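Local coordinates for protein endoglucanase (Komagataeibacter sucrofermentans, PDB 6VC5) that probably hydrolyses internal beta-1,4-glucosidic linkages in cellulose and related beta-glucans, as a family 8 glycoside hydrolase, at residues Q6-A9 with I10-K14; L137-A141 with V142-T146; T151-L154 with S155-V158; L308-I311 with A312-Q315. One frame throughout, in Å; residues are numbered along the deposited sequence. Where two conformers were deposited one is given.

Interaction 1 of 4, residues Q6-A9 with I10-K14; sequences QQWA and IFRDK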
ATOM      1  N   GLN A   6      -9.247  18.521  -6.205  1.00 19.70           N
ATOM      2  CA  GLN A   6     -10.318  18.235  -7.155  1.00 20.91           C
ATOM      3  C   GLN A   6     -10.471  16.739  -7.400  1.00 19.26           C
ATOM      4  O   GLN A   6     -11.594  16.247  -7.565  1.00 20.61           O
ATOM      5  CB  GLN A   6     -10.116  19.011  -8.458  1.00 26.29           C
ATOM      6  CG  GLN A   6     -10.328  20.518  -8.301  1.00 31.03           C
ATOM      7  CD  GLN A   6      -9.305  21.169  -7.379  1.00 35.72           C
ATOM      8  OE1 GLN A   6      -9.630  21.569  -6.265  1.00 37.84           O
ATOM      9  NE2 GLN A   6      -8.071  21.300  -7.854  1.00 37.71           N
ATOM     10  N   GLN A   7      -9.359  16.000  -7.436  1.00 16.99           N
ATOM     11  CA  GLN A   7      -9.458  14.549  -7.581  1.00 16.64           C
ATOM     12  C   GLN A   7     -10.068  13.905  -6.337  1.00 14.04           C
ATOM     13  O   GLN A   7     -10.869  12.966  -6.448  1.00 13.92           O
ATOM     14  CB  GLN A   7      -8.090  13.952  -7.919  1.00 17.24           C
ATOM     15  CG  GLN A   7      -7.546  14.418  -9.271  1.00 19.16           C
ATOM     16  CD  GLN A   7      -8.509  14.145 -10.414  1.00 21.35           C
ATOM     17  OE1 GLN A   7      -8.879  13.002 -10.664  1.00 23.01           O
ATOM     18  NE2 GLN A   7      -8.931  15.203 -11.105  1.00 23.44           N
ATOM     19  N   TRP A   8      -9.708  14.396  -5.144  1.00 12.17           N
ATOM     20  CA  TRP A   8     -10.335  13.890  -3.925  1.00 11.80           C
ATOM     21  C   TRP A   8     -11.844  14.115  -3.936  1.00 13.60           C
ATOM     22  O   TRP A   8     -12.609  13.236  -3.529  1.00 15.64           O
ATOM     23  CB  TRP A   8      -9.702  14.508  -2.674  1.00 13.42           C
ATOM     24  CG  TRP A   8     -10.566  14.356  -1.424  1.00 12.72           C
ATOM     25  CD1 TRP A   8     -11.155  15.366  -0.716  1.00 14.09           C
ATOM     26  CD2 TRP A   8     -10.941  13.133  -0.759  1.00 12.91           C
ATOM     27  NE1 TRP A   8     -11.861  14.851   0.348  1.00 14.27           N
ATOM     28  CE2 TRP A   8     -11.745  13.487   0.347  1.00 13.36           C
ATOM     29  CE3 TRP A   8     -10.663  11.779  -0.984  1.00 13.00           C
ATOM     30  CZ2 TRP A   8     -12.277  12.535   1.225  1.00 13.17           C
ATOM     31  CZ3 TRP A   8     -11.199  10.832  -0.112  1.00 12.54           C
ATOM     32  CH2 TRP A   8     -11.998  11.221   0.983  1.00 13.01           C
ATOM     33  N   ALA A   9     -12.294  15.275  -4.423  1.00 14.51           N
ATOM     34  CA  ALA A   9     -13.730  15.544  -4.469  1.00 15.24           C
ATOM     35  C   ALA A   9     -14.475  14.494  -5.292  1.00 15.44           C
ATOM     36  O   ALA A   9     -15.590  14.093  -4.937  1.00 15.10           O
ATOM     37  CB  ALA A   9     -13.986  16.942  -5.021  1.00 16.58           C
ATOM     38  N   ILE A  10     -13.880  14.042  -6.396  1.00 13.95           N
ATOM     39  CA  ILE A  10     -14.479  12.970  -7.189  1.00 14.20           C
ATOM     40  C   ILE A  10     -14.484  11.655  -6.413  1.00 12.96           C
ATOM     41  O   ILE A  10     -15.505  10.956  -6.354  1.00 14.57           O
ATOM     42  CB  ILE A  10     -13.749  12.823  -8.535  1.00 14.57           C
ATOM     43  CG1 ILE A  10     -13.877  14.099  -9.368  1.00 16.52           C
ATOM     44  CG2 ILE A  10     -14.300  11.649  -9.305  1.00 15.84           C
ATOM     45  CD1 ILE A  10     -12.827  14.184 -10.479  1.00 18.24           C
ATOM     46  N   PHE A  11     -13.329  11.277  -5.843  1.00 12.63           N
ATOM     47  CA  PHE A  11     -13.252  10.058  -5.042  1.00 11.09           C
ATOM     48  C   PHE A  11     -14.276  10.089  -3.920  1.00 11.13           C
ATOM     49  O   PHE A  11     -15.013   9.118  -3.706  1.00 12.86           O
ATOM     50  CB  PHE A  11     -11.839   9.899  -4.467  1.00 11.46           C
ATOM     51  CG  PHE A  11     -11.582   8.556  -3.832  1.00 12.65           C
ATOM     52  CD1 PHE A  11     -11.013   7.523  -4.564  1.00 14.41           C
ATOM     53  CD2 PHE A  11     -11.901   8.329  -2.502  1.00 13.34           C
ATOM     54  CE1 PHE A  11     -10.764   6.276  -3.977  1.00 13.61           C
ATOM     55  CE2 PHE A  11     -11.657   7.089  -1.908  1.00 13.93           C
ATOM     56  CZ  PHE A  11     -11.092   6.066  -2.646  1.00 14.43           C
ATOM     57  N   ARG A  12     -14.348  11.220  -3.217  1.00 10.60           N
ATOM     58  CA  ARG A  12     -15.257  11.353  -2.083  1.00 12.08           C
ATOM     59  C   ARG A  12     -16.709  11.214  -2.519  1.00 12.96           C
ATOM     60  O   ARG A  12     -17.509  10.545  -1.850  1.00 13.29           O
ATOM     61  CB  ARG A  12     -15.024  12.702  -1.397  1.00 13.88           C
ATOM     62  CG  ARG A  12     -15.875  12.920  -0.153  1.00 16.18           C
ATOM     63  CD  ARG A  12     -15.780  14.365   0.313  1.00 17.84           C
ATOM     64  NE  ARG A  12     -16.301  15.294  -0.683  1.00 22.76           N
ATOM     65  CZ  ARG A  12     -15.854  16.535  -0.858  1.00 25.12           C
ATOM     66  NH1 ARG A  12     -14.871  17.005  -0.101  1.00 26.85           N
ATOM     67  NH2 ARG A  12     -16.388  17.311  -1.795  1.00 25.96           N
ATOM     68  N   ASP A  13     -17.070  11.832  -3.644  1.00 14.67           N
ATOM     69  CA  ASP A  13     -18.447  11.734  -4.121  1.00 16.29           C
ATOM     70  C   ASP A  13     -18.834  10.284  -4.402  1.00 17.03           C
ATOM     71  O   ASP A  13     -19.982   9.883  -4.169  1.00 18.10           O
ATOM     72  CB  ASP A  13     -18.614  12.592  -5.374  1.00 21.78           C
ATOM     73  CG  ASP A  13     -19.975  12.425  -6.023  1.00 30.26           C
ATOM     74  OD1 ASP A  13     -20.026  12.219  -7.256  1.00 32.23           O
ATOM     75  OD2 ASP A  13     -20.996  12.508  -5.303  1.00 33.47           O
ATOM     76  N   LYS A  14     -17.885   9.477  -4.888  1.00 15.69           N
ATOM     77  CA  LYS A  14     -18.199   8.115  -5.309  1.00 15.63           C
ATOM     78  C   LYS A  14     -18.196   7.127  -4.143  1.00 14.33           C
ATOM     79  O   LYS A  14     -19.048   6.231  -4.091  1.00 15.80           O
ATOM     80  CB  LYS A  14     -17.202   7.659  -6.377  1.00 17.10           C
ATOM     81  CG  LYS A  14     -17.342   8.414  -7.693  1.00 20.78           C
ATOM     82  CD  LYS A  14     -16.290   7.986  -8.698  1.00 23.26           C
ATOM     83  CE  LYS A  14     -16.847   8.015 -10.114  1.00 28.61           C
ATOM     84  NZ  LYS A  14     -17.330   6.672 -10.542  1.00 31.04           N
TER
HETATM   85  O   HOH W   1     -17.516  15.598  -3.452  1.00 33.11           O
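Trp8 and Arg12 pack one turn apart on helix 4-15, an alpha helix of the (alpha/alpha)6 barrel expected for a family 8 enzyme. The compact part is aliphatic and aromatic. Arg12 CB lies 3.9 Å from the centroid of the Trp8 six-membered ring and only 17° off the ring normal, a CH-pi contact over one face. The arginine chain then runs across the indole at about a right angle, and CG reaches Trp8 CZ2 at 3.9 Å. At the far rim of the indole, Trp8 CZ3 meets Phe11 CD2 at 3.5 Å; the two rings touch rim to rim, and neither covers the other. Helix 33-46 packs against Trp8 through Phe42, Ser43 and Ala46, while Phe11 reaches helix 300-313. Asp48 ties the polar ends together from outside, its OD2 accepting a hydrogen bond from Trp8 NE1 and forming a salt bridge with Arg12 NH1. Backbone evidence for the helix includes the 2.7 Å bond from Arg12 N to Trp8 O.

The other flank is looser, with Ala9 and Arg12 partly exposed and Asp13 exposed. A bend at chi3 (63°) turns the Arg12 guanidinium back over Ala9, where NH2 stands 4.0 Å from Ala9 CB. Its further link is through solvent: one water accepts from Arg12 NH2 at 2.6 Å and donates to Ala9 O at 2.9 Å.

Interaction 2 of 4, residues L137-A141 with V142-T146; sequences LLPGA and VGFLT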
ATOM      1  N   LEU A 137       9.064  -7.366   7.363  1.00 10.90           N
ATOM      2  CA  LEU A 137       7.742  -6.853   7.701  1.00 11.18           C
ATOM      3  C   LEU A 137       6.690  -7.879   7.286  1.00 10.17           C
ATOM      4  O   LEU A 137       6.511  -8.141   6.090  1.00 11.78           O
ATOM      5  CB  LEU A 137       7.524  -5.543   6.950  1.00 14.02           C
ATOM      6  CG  LEU A 137       6.283  -4.751   7.338  1.00 15.89           C
ATOM      7  CD1 LEU A 137       6.474  -4.142   8.720  1.00 17.03           C
ATOM      8  CD2 LEU A 137       6.024  -3.669   6.293  1.00 18.46           C
ATOM      9  N   LEU A 138       5.980  -8.457   8.278  1.00  8.99           N
ATOM     10  CA  LEU A 138       4.949  -9.455   8.005  1.00  8.82           C
ATOM     11  C   LEU A 138       3.681  -8.784   7.472  1.00  8.62           C
ATOM     12  O   LEU A 138       3.340  -7.673   7.887  1.00 10.20           O
ATOM     13  CB  LEU A 138       4.599 -10.196   9.290  1.00 11.59           C
ATOM     14  CG  LEU A 138       5.749 -10.906   9.987  1.00 13.88           C
ATOM     15  CD1 LEU A 138       5.307 -11.475  11.331  1.00 17.77           C
ATOM     16  CD2 LEU A 138       6.258 -12.004   9.059  1.00 15.70           C
ATOM     17  N   PRO A 139       2.959  -9.442   6.555  1.00  5.96           N
ATOM     18  CA  PRO A 139       1.734  -8.838   6.002  1.00  8.32           C
ATOM     19  C   PRO A 139       0.543  -8.886   6.937  1.00  7.98           C
ATOM     20  O   PRO A 139      -0.449  -8.197   6.669  1.00  8.60           O
ATOM     21  CB  PRO A 139       1.436  -9.680   4.747  1.00  9.88           C
ATOM     22  CG  PRO A 139       2.557 -10.638   4.601  1.00  9.96           C
ATOM     23  CD  PRO A 139       3.344 -10.682   5.858  1.00  7.01           C
ATOM     24  N   GLY A 140       0.602  -9.682   7.996  1.00  7.93           N
ATOM     25  CA  GLY A 140      -0.514  -9.826   8.923  1.00  7.44           C
ATOM     26  C   GLY A 140      -0.156 -10.852   9.982  1.00  8.88           C
ATOM     27  O   GLY A 140       0.834 -11.584   9.873  1.00  9.89           O
ATOM     28  N   ALA A 141      -1.007 -10.925  11.005  1.00  9.43           N
ATOM     29  CA  ALA A 141      -0.716 -11.787  12.148  1.00 10.11           C
ATOM     30  C   ALA A 141      -0.965 -13.265  11.881  1.00 11.03           C
ATOM     31  O   ALA A 141      -0.300 -14.115  12.490  1.00 13.25           O
ATOM     32  CB  ALA A 141      -1.546 -11.359  13.360  1.00 11.97           C
ATOM     33  N   VAL A 142      -1.909 -13.607  11.010  1.00 11.28           N
ATOM     34  CA  VAL A 142      -2.323 -14.994  10.828  1.00 11.33           C
ATOM     35  C   VAL A 142      -2.239 -15.354   9.350  1.00 10.80           C
ATOM     36  O   VAL A 142      -2.722 -14.599   8.496  1.00 12.57           O
ATOM     37  CB  VAL A 142      -3.750 -15.222  11.365  1.00 13.62           C
ATOM     38  CG1 VAL A 142      -4.246 -16.624  11.030  1.00 14.90           C
ATOM     39  CG2 VAL A 142      -3.791 -14.992  12.865  1.00 15.73           C
ATOM     40  N   GLY A 143      -1.624 -16.498   9.058  1.00 10.66           N
ATOM     41  CA  GLY A 143      -1.649 -17.081   7.728  1.00 12.29           C
ATOM     42  C   GLY A 143      -0.435 -16.814   6.863  1.00 10.23           C
ATOM     43  O   GLY A 143      -0.435 -17.214   5.691  1.00 13.21           O
ATOM     44  N   PHE A 144       0.608 -16.181   7.402  1.00  9.37           N
ATOM     45  CA  PHE A 144       1.792 -15.824   6.624  1.00  9.02           C
ATOM     46  C   PHE A 144       3.096 -16.349   7.199  1.00 13.53           C
ATOM     47  O   PHE A 144       4.130 -16.236   6.538  1.00 15.09           O
ATOM     48  CB  PHE A 144       1.896 -14.301   6.481  1.00  8.13           C
ATOM     49  CG  PHE A 144       0.666 -13.681   5.909  1.00  7.66           C
ATOM     50  CD1 PHE A 144       0.397 -13.794   4.556  1.00  8.07           C
ATOM     51  CD2 PHE A 144      -0.232 -13.005   6.717  1.00  9.51           C
ATOM     52  CE1 PHE A 144      -0.737 -13.223   4.003  1.00  8.32           C
ATOM     53  CE2 PHE A 144      -1.368 -12.431   6.175  1.00  9.29           C
ATOM     54  CZ  PHE A 144      -1.617 -12.544   4.813  1.00  7.72           C
ATOM     55  N   LEU A 145       3.093 -16.916   8.395  1.00 12.41           N
ATOM     56  CA  LEU A 145       4.327 -17.363   9.029  1.00 13.82           C
ATOM     57  C   LEU A 145       4.119 -18.765   9.574  1.00 15.08           C
ATOM     58  O   LEU A 145       3.208 -18.993  10.378  1.00 17.69           O
ATOM     59  CB  LEU A 145       4.733 -16.411  10.159  1.00 15.69           C
ATOM     60  CG  LEU A 145       6.019 -16.728  10.923  1.00 16.20           C
ATOM     61  CD1 LEU A 145       7.226 -16.651   9.994  1.00 16.30           C
ATOM     62  CD2 LEU A 145       6.174 -15.765  12.088  1.00 16.64           C
ATOM     63  N   THR A 146       4.949 -19.701   9.135  1.00 14.04           N
ATOM     64  CA  THR A 146       4.996 -21.035   9.714  1.00 16.15           C
ATOM     65  C   THR A 146       6.397 -21.273  10.263  1.00 17.02           C
ATOM     66  O   THR A 146       7.270 -20.409  10.187  1.00 17.30           O
ATOM     67  CB  THR A 146       4.630 -22.112   8.685  1.00 17.80           C
ATOM     68  OG1 THR A 146       5.748 -22.362   7.820  1.00 19.44           O
ATOM     69  CG2 THR A 146       3.427 -21.702   7.847  1.00 18.81           C
TER
HETATM   70  O   HOH W   2       1.173 -15.153   9.847  1.00 20.91           O
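Pro139 and Phe144 face each other across the irregular connecting loop 138-148, which joins strands 134-137 and 149-152. The bump is the pyrrolidine ring; the surface it fits is one face of the phenyl. Pro139 CB sits 4.0 Å from the Phe144 ring centroid and 2° off the normal, almost exactly over the centre, which makes this a CH-pi contact. Next to it, Pro139 CG rests 3.8 Å from Phe144 CG, and Pro139 CD continues the contact to Phe144 CB. The proline thus spans the phenyl from its centre to its point of attachment. Phe144 CG is anti to its carbonyl carbon (chi1 -55°), and this rotation brings the ring back across the loop.

At the phenyl edge the surface becomes backbone. Gly140 O lies near the ring plane, 3.6 Å from Phe144 CD2, and the absence of a side chain lets Phe144 CE2 settle 3.9 Å from Gly140 CA. Beyond the loop, Trp215 and Thr151 also touch the Phe144 side chain. A shallower fit lies farther along, where Leu138 CD1 approaches Leu145 CD2 at 4.4 Å and Val150 touches both leucines.

Gly143 helps to reverse the chain through a positive phi of 98°. Asn88 and Asn87 hold the neighbouring bend from outside, accepting from Ala141 N and Val142 N respectively. Inside the bend, a water accepts from Phe144 N at 2.7 Å and gives a weak bond to Ala141 O.

Interaction 3 of 4, residues T151-L154 with S155-V158; sequences TLNL and SYYV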
ATOM      1  N   THR A 151       5.764 -15.735   4.355  1.00  7.27           N
ATOM      2  CA  THR A 151       5.217 -15.104   3.161  1.00  6.86           C
ATOM      3  C   THR A 151       5.234 -13.595   3.349  1.00  7.33           C
ATOM      4  O   THR A 151       4.744 -13.085   4.363  1.00  8.60           O
ATOM      5  CB  THR A 151       3.778 -15.560   2.929  1.00  9.76           C
ATOM      6  OG1 THR A 151       3.752 -16.984   2.754  1.00 14.31           O
ATOM      7  CG2 THR A 151       3.173 -14.851   1.689  1.00 11.18           C
ATOM      8  N   LEU A 152       5.799 -12.878   2.384  1.00  6.58           N
ATOM      9  CA  LEU A 152       5.814 -11.429   2.433  1.00  6.64           C
ATOM     10  C   LEU A 152       5.046 -10.871   1.248  1.00  6.72           C
ATOM     11  O   LEU A 152       5.032 -11.458   0.159  1.00  9.48           O
ATOM     12  CB  LEU A 152       7.261 -10.888   2.390  1.00  8.48           C
ATOM     13  CG  LEU A 152       8.240 -11.419   3.432  1.00  8.62           C
ATOM     14  CD1 LEU A 152       9.621 -10.783   3.224  1.00 11.77           C
ATOM     15  CD2 LEU A 152       7.721 -11.140   4.836  1.00  9.84           C
ATOM     16  N   ASN A 153       4.397  -9.739   1.463  1.00  6.31           N
ATOM     17  CA  ASN A 153       3.821  -8.965   0.371  1.00  6.35           C
ATOM     18  C   ASN A 153       4.679  -7.712   0.254  1.00  7.85           C
ATOM     19  O   ASN A 153       4.645  -6.849   1.135  1.00  6.27           O
ATOM     20  CB  ASN A 153       2.361  -8.640   0.663  1.00  7.49           C
ATOM     21  CG  ASN A 153       1.654  -8.090  -0.532  1.00  6.99           C
ATOM     22  OD1 ASN A 153       2.186  -7.218  -1.221  1.00  7.05           O
ATOM     23  ND2 ASN A 153       0.463  -8.609  -0.817  1.00  7.87           N
ATOM     24  N   LEU A 154       5.469  -7.622  -0.820  1.00  8.77           N
ATOM     25  CA  LEU A 154       6.413  -6.510  -0.935  1.00  7.74           C
ATOM     26  C   LEU A 154       5.691  -5.175  -1.085  1.00  7.95           C
ATOM     27  O   LEU A 154       6.218  -4.135  -0.690  1.00  9.39           O
ATOM     28  CB  LEU A 154       7.381  -6.767  -2.099  1.00  8.39           C
ATOM     29  CG  LEU A 154       8.254  -8.021  -1.933  1.00 10.72           C
ATOM     30  CD1 LEU A 154       9.107  -8.250  -3.169  1.00 11.82           C
ATOM     31  CD2 LEU A 154       9.113  -7.907  -0.677  1.00 13.73           C
ATOM     32  N   SER A 155       4.473  -5.182  -1.630  1.00  6.99           N
ATOM     33  CA  SER A 155       3.692  -3.957  -1.737  1.00  8.14           C
ATOM     34  C   SER A 155       3.190  -3.457  -0.394  1.00  8.10           C
ATOM     35  O   SER A 155       2.649  -2.350  -0.334  1.00 11.10           O
ATOM     36  CB  SER A 155       2.491  -4.151  -2.675  1.00  9.82           C
ATOM     37  OG  SER A 155       1.433  -4.864  -2.042  1.00  9.83           O
ATOM     38  N   TYR A 156       3.331  -4.241   0.681  1.00  7.40           N
ATOM     39  CA  TYR A 156       2.961  -3.724   1.990  1.00  8.47           C
ATOM     40  C   TYR A 156       4.076  -2.897   2.611  1.00 10.85           C
ATOM     41  O   TYR A 156       3.863  -2.299   3.672  1.00 11.99           O
ATOM     42  CB  TYR A 156       2.542  -4.847   2.952  1.00  8.90           C
ATOM     43  CG  TYR A 156       1.207  -5.518   2.659  1.00  8.72           C
ATOM     44  CD1 TYR A 156       0.575  -5.383   1.421  1.00  9.70           C
ATOM     45  CD2 TYR A 156       0.587  -6.303   3.619  1.00  8.99           C
ATOM     46  CE1 TYR A 156      -0.635  -6.024   1.152  1.00  9.80           C
ATOM     47  CE2 TYR A 156      -0.617  -6.943   3.361  1.00  9.50           C
ATOM     48  CZ  TYR A 156      -1.224  -6.806   2.137  1.00  9.98           C
ATOM     49  OH  TYR A 156      -2.423  -7.444   1.894  1.00 14.27           O
ATOM     50  N   TYR A 157       5.257  -2.855   1.983  1.00 10.73           N
ATOM     51  CA  TYR A 157       6.321  -1.934   2.382  1.00 11.62           C
ATOM     52  C   TYR A 157       5.940  -0.554   1.860  1.00 11.15           C
ATOM     53  O   TYR A 157       6.404  -0.087   0.813  1.00 10.74           O
ATOM     54  CB  TYR A 157       7.664  -2.381   1.824  1.00 11.99           C
ATOM     55  CG  TYR A 157       8.339  -3.486   2.601  1.00 12.30           C
ATOM     56  CD1 TYR A 157       9.359  -3.202   3.500  1.00 12.36           C
ATOM     57  CD2 TYR A 157       7.966  -4.813   2.422  1.00 14.20           C
ATOM     58  CE1 TYR A 157       9.992  -4.212   4.204  1.00 11.24           C
ATOM     59  CE2 TYR A 157       8.592  -5.834   3.123  1.00 14.35           C
ATOM     60  CZ  TYR A 157       9.609  -5.525   4.010  1.00 13.01           C
ATOM     61  OH  TYR A 157      10.232  -6.544   4.701  1.00 15.08           O
ATOM     62  N   VAL A 158       5.042   0.091   2.594  1.00  9.94           N
ATOM     63  CA  VAL A 158       4.585   1.433   2.252  1.00  8.45           C
ATOM     64  C   VAL A 158       5.720   2.372   2.633  1.00  9.48           C
ATOM     65  O   VAL A 158       5.744   2.937   3.735  1.00  8.95           O
ATOM     66  CB  VAL A 158       3.258   1.747   2.967  1.00  9.32           C
ATOM     67  CG1 VAL A 158       2.751   3.153   2.613  1.00  9.90           C
ATOM     68  CG2 VAL A 158       2.195   0.693   2.624  1.00 11.28           C
TER
HETATM   69  O   HOH W   3       6.705  -1.515  -1.841  1.00 17.51           O
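Asn153 OD1 is gripped twice by Ser155: OG donates to it at 2.6 Å, and the backbone N adds a weak bond at 3.1 Å, bent to 129° at the hydrogen. The serine hydroxyl approaches from above the plane of the amide carbonyl, and its chi1 of 77° places OG between the backbone N and the carbonyl carbon, close enough to reach OD1. The other end of the amide is held from outside, where ND2 bonds to Asp222 OD2. Partners at both ends would fix the amide's rotation in this buried site.

The same amide lies flat on Tyr156. Amide and ring planes differ by 15° and are stacked, with Asn153 ND2 3.4 Å from Tyr156 CE1. Asn153 CB makes a CH-pi contact over the same ring, 3.9 Å from its centroid. Two backbone bonds of i to i+3 spacing follow, Tyr156 N to Asn153 O at 3.0 Å and Tyr157 N to Leu154 O at 3.1 Å. Water also donates to Leu154 O and to Tyr157 O.

The Leu154 side chain touches helices 172-187 (Ile184, Ile185) and 225-232 (Val226). The Asn153-Ser155 pair has the spacing of an Asx turn, though its N-H bond is weak; overlapping it, residues 154-156 form a short 3-10 turn, followed by an inverse gamma turn centred on Tyr157, a compact strand-to-helix connection ending at the N-cap residue Val158.

Interaction 4 of 4, residues L308-I311 with A312-Q315; sequences LAYI and ARNQ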
ATOM      1  N   LEU A 308      -3.185   7.614  -5.380  1.00  9.42           N
ATOM      2  CA  LEU A 308      -1.858   7.410  -4.801  1.00 10.84           C
ATOM      3  C   LEU A 308      -0.776   7.996  -5.705  1.00  9.81           C
ATOM      4  O   LEU A 308       0.198   8.595  -5.226  1.00 10.80           O
ATOM      5  CB  LEU A 308      -1.630   5.913  -4.622  1.00 12.82           C
ATOM      6  CG  LEU A 308      -2.082   5.087  -3.422  1.00 17.48           C
ATOM      7  CD1 LEU A 308      -1.477   5.502  -2.079  1.00 17.33           C
ATOM      8  CD2 LEU A 308      -3.618   5.026  -3.353  1.00 22.61           C
ATOM      9  N   ALA A 309      -0.937   7.850  -7.024  1.00  8.51           N
ATOM     10  CA  ALA A 309       0.027   8.433  -7.954  1.00  9.21           C
ATOM     11  C   ALA A 309       0.039   9.963  -7.910  1.00  9.88           C
ATOM     12  O   ALA A 309       1.107  10.575  -8.024  1.00  9.47           O
ATOM     13  CB  ALA A 309      -0.251   7.938  -9.366  1.00  9.73           C
ATOM     14  N   TYR A 310      -1.137  10.597  -7.790  1.00  9.09           N
ATOM     15  CA  TYR A 310      -1.202  12.050  -7.628  1.00  9.53           C
ATOM     16  C   TYR A 310      -0.453  12.496  -6.381  1.00  9.91           C
ATOM     17  O   TYR A 310       0.271  13.498  -6.406  1.00 10.66           O
ATOM     18  CB  TYR A 310      -2.658  12.520  -7.524  1.00 10.32           C
ATOM     19  CG  TYR A 310      -3.328  12.771  -8.852  1.00 11.21           C
ATOM     20  CD1 TYR A 310      -3.225  14.011  -9.483  1.00 13.33           C
ATOM     21  CD2 TYR A 310      -4.064  11.781  -9.473  1.00 12.70           C
ATOM     22  CE1 TYR A 310      -3.830  14.243 -10.704  1.00 13.11           C
ATOM     23  CE2 TYR A 310      -4.678  12.003 -10.694  1.00 11.86           C
ATOM     24  CZ  TYR A 310      -4.557  13.235 -11.305  1.00 13.44           C
ATOM     25  OH  TYR A 310      -5.170  13.436 -12.526  1.00 15.79           O
ATOM     26  N   ILE A 311      -0.613  11.755  -5.282  1.00  9.75           N
ATOM     27  CA  ILE A 311       0.044  12.110  -4.027  1.00  9.58           C
ATOM     28  C   ILE A 311       1.551  11.940  -4.155  1.00 10.58           C
ATOM     29  O   ILE A 311       2.329  12.792  -3.698  1.00 12.78           O
ATOM     30  CB  ILE A 311      -0.577  11.320  -2.860  1.00 10.95           C
ATOM     31  CG1 ILE A 311      -2.024  11.775  -2.671  1.00 14.39           C
ATOM     32  CG2 ILE A 311       0.218  11.526  -1.561  1.00 12.77           C
ATOM     33  CD1 ILE A 311      -2.807  10.960  -1.693  1.00 17.20           C
ATOM     34  N   ALA A 312       1.987  10.859  -4.810  1.00  9.37           N
ATOM     35  CA  ALA A 312       3.413  10.633  -5.019  1.00 10.18           C
ATOM     36  C   ALA A 312       4.035  11.689  -5.936  1.00 12.00           C
ATOM     37  O   ALA A 312       5.157  12.149  -5.680  1.00 14.33           O
ATOM     38  CB  ALA A 312       3.630   9.226  -5.583  1.00 10.81           C
ATOM     39  N   ARG A 313       3.336  12.076  -7.002  0.61 10.76           N
ATOM     40  CA  ARG A 313       3.869  13.087  -7.907  0.61 11.09           C
ATOM     41  C   ARG A 313       4.113  14.405  -7.179  0.61 12.13           C
ATOM     42  O   ARG A 313       5.118  15.085  -7.431  0.61 14.35           O
ATOM     43  CB  ARG A 313       2.909  13.301  -9.074  0.61 11.61           C
ATOM     44  CG  ARG A 313       3.463  14.202 -10.165  0.61 11.11           C
ATOM     45  CD  ARG A 313       2.449  14.397 -11.291  0.61 13.17           C
ATOM     46  NE  ARG A 313       1.259  15.120 -10.847  0.61 14.45           N
ATOM     47  CZ  ARG A 313       0.267  15.497 -11.648  0.61 14.18           C
ATOM     48  NH1 ARG A 313       0.318  15.225 -12.947  0.61 14.54           N
ATOM     49  NH2 ARG A 313      -0.774  16.148 -11.152  0.61 15.42           N
ATOM     50  N   ASN A 314       3.197  14.790  -6.289  1.00 12.26           N
ATOM     51  CA  ASN A 314       3.351  15.977  -5.447  1.00 11.94           C
ATOM     52  C   ASN A 314       3.661  17.236  -6.264  1.00 12.84           C
ATOM     53  O   ASN A 314       4.593  17.991  -5.973  1.00 13.33           O
ATOM     54  CB  ASN A 314       4.387  15.734  -4.356  1.00 13.42           C
ATOM     55  CG  ASN A 314       4.365  16.807  -3.290  1.00 12.96           C
ATOM     56  OD1 ASN A 314       3.365  17.519  -3.135  1.00 13.75           O
ATOM     57  ND2 ASN A 314       5.464  16.943  -2.564  1.00 12.98           N
ATOM     58  N   GLN A 315       2.853  17.468  -7.295  1.00 15.80           N
ATOM     59  CA  GLN A 315       3.050  18.625  -8.162  1.00 16.99           C
ATOM     60  C   GLN A 315       2.982  19.928  -7.381  1.00 17.56           C
ATOM     61  O   GLN A 315       3.697  20.881  -7.713  1.00 19.08           O
ATOM     62  CB  GLN A 315       2.009  18.634  -9.282  1.00 20.31           C
ATOM     63  CG  GLN A 315       2.448  19.406 -10.517  1.00 25.03           C
ATOM     64  CD  GLN A 315       1.544  19.165 -11.715  1.00 29.71           C
ATOM     65  OE1 GLN A 315       0.380  19.567 -11.720  1.00 31.69           O
ATOM     66  NE2 GLN A 315       2.075  18.489 -12.732  1.00 31.82           N
TER
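Arg313 CB rests against the preceding helical turn, 3.4 Å from Ala309 O and 3.8 Å from Tyr310 O. From there CG continues anti to the backbone N, and the chain stays extended through CD before a turn about the CG-CD bond (chi3 65°) swings NE aside. This turn sets the guanidinium alongside the Tyr310 ring. NH2 comes to 3.6 Å from Tyr310 CE1, with the planes 79° apart, so this is no flat stack. Over one guanidinium face stands Gln315 NE2, 3.6 Å above the plane. Two conformers of Arg313 were modelled, so both outer contacts are doubtful as permanent features.

The backbone beneath is firmer. Ala312 N and Arg313 N each donate at 2.9 Å, to Leu308 O and Ala309 O respectively. Asn314 N closes the last turn on Tyr310 O at 3.2 Å, although Asn314 itself has a positive phi (53°) that ends the helix. Its OD1 accepts from Leu318 N.

Tyr310 OH bonds to Pro292 O, and its side chain also touches Ile4 of helix 4-15. Ile311 meets Phe42 and Trp232, which places the end of helix 300-313 among helices 4-15, 33-46 and 225-232, consistent with the helical barrel of the family.

The four contacts fall into two touching pairs. Interactions 1 and 4 have centres about 15 Å apart and meet where Gln7 CG lies 3.8 Å from Tyr310 CZ, joining helix 4-15 to helix 300-313. Interactions 2 and 3, with centres about 11 Å apart, share polar as well as apolar contacts: Phe144 O and Thr151 N are 2.8 Å apart, and Leu137 N and Tyr157 OH are 3.0 Å apart, both probable hydrogen bonds. Between the pairs, interactions 3 and 4 come closest, about 7 Å between nearest atoms. Interactions 1 and 2 lie on opposite sides of the chain's centre; the centre of interaction 3 lies about 8 Å from the centre of the chain.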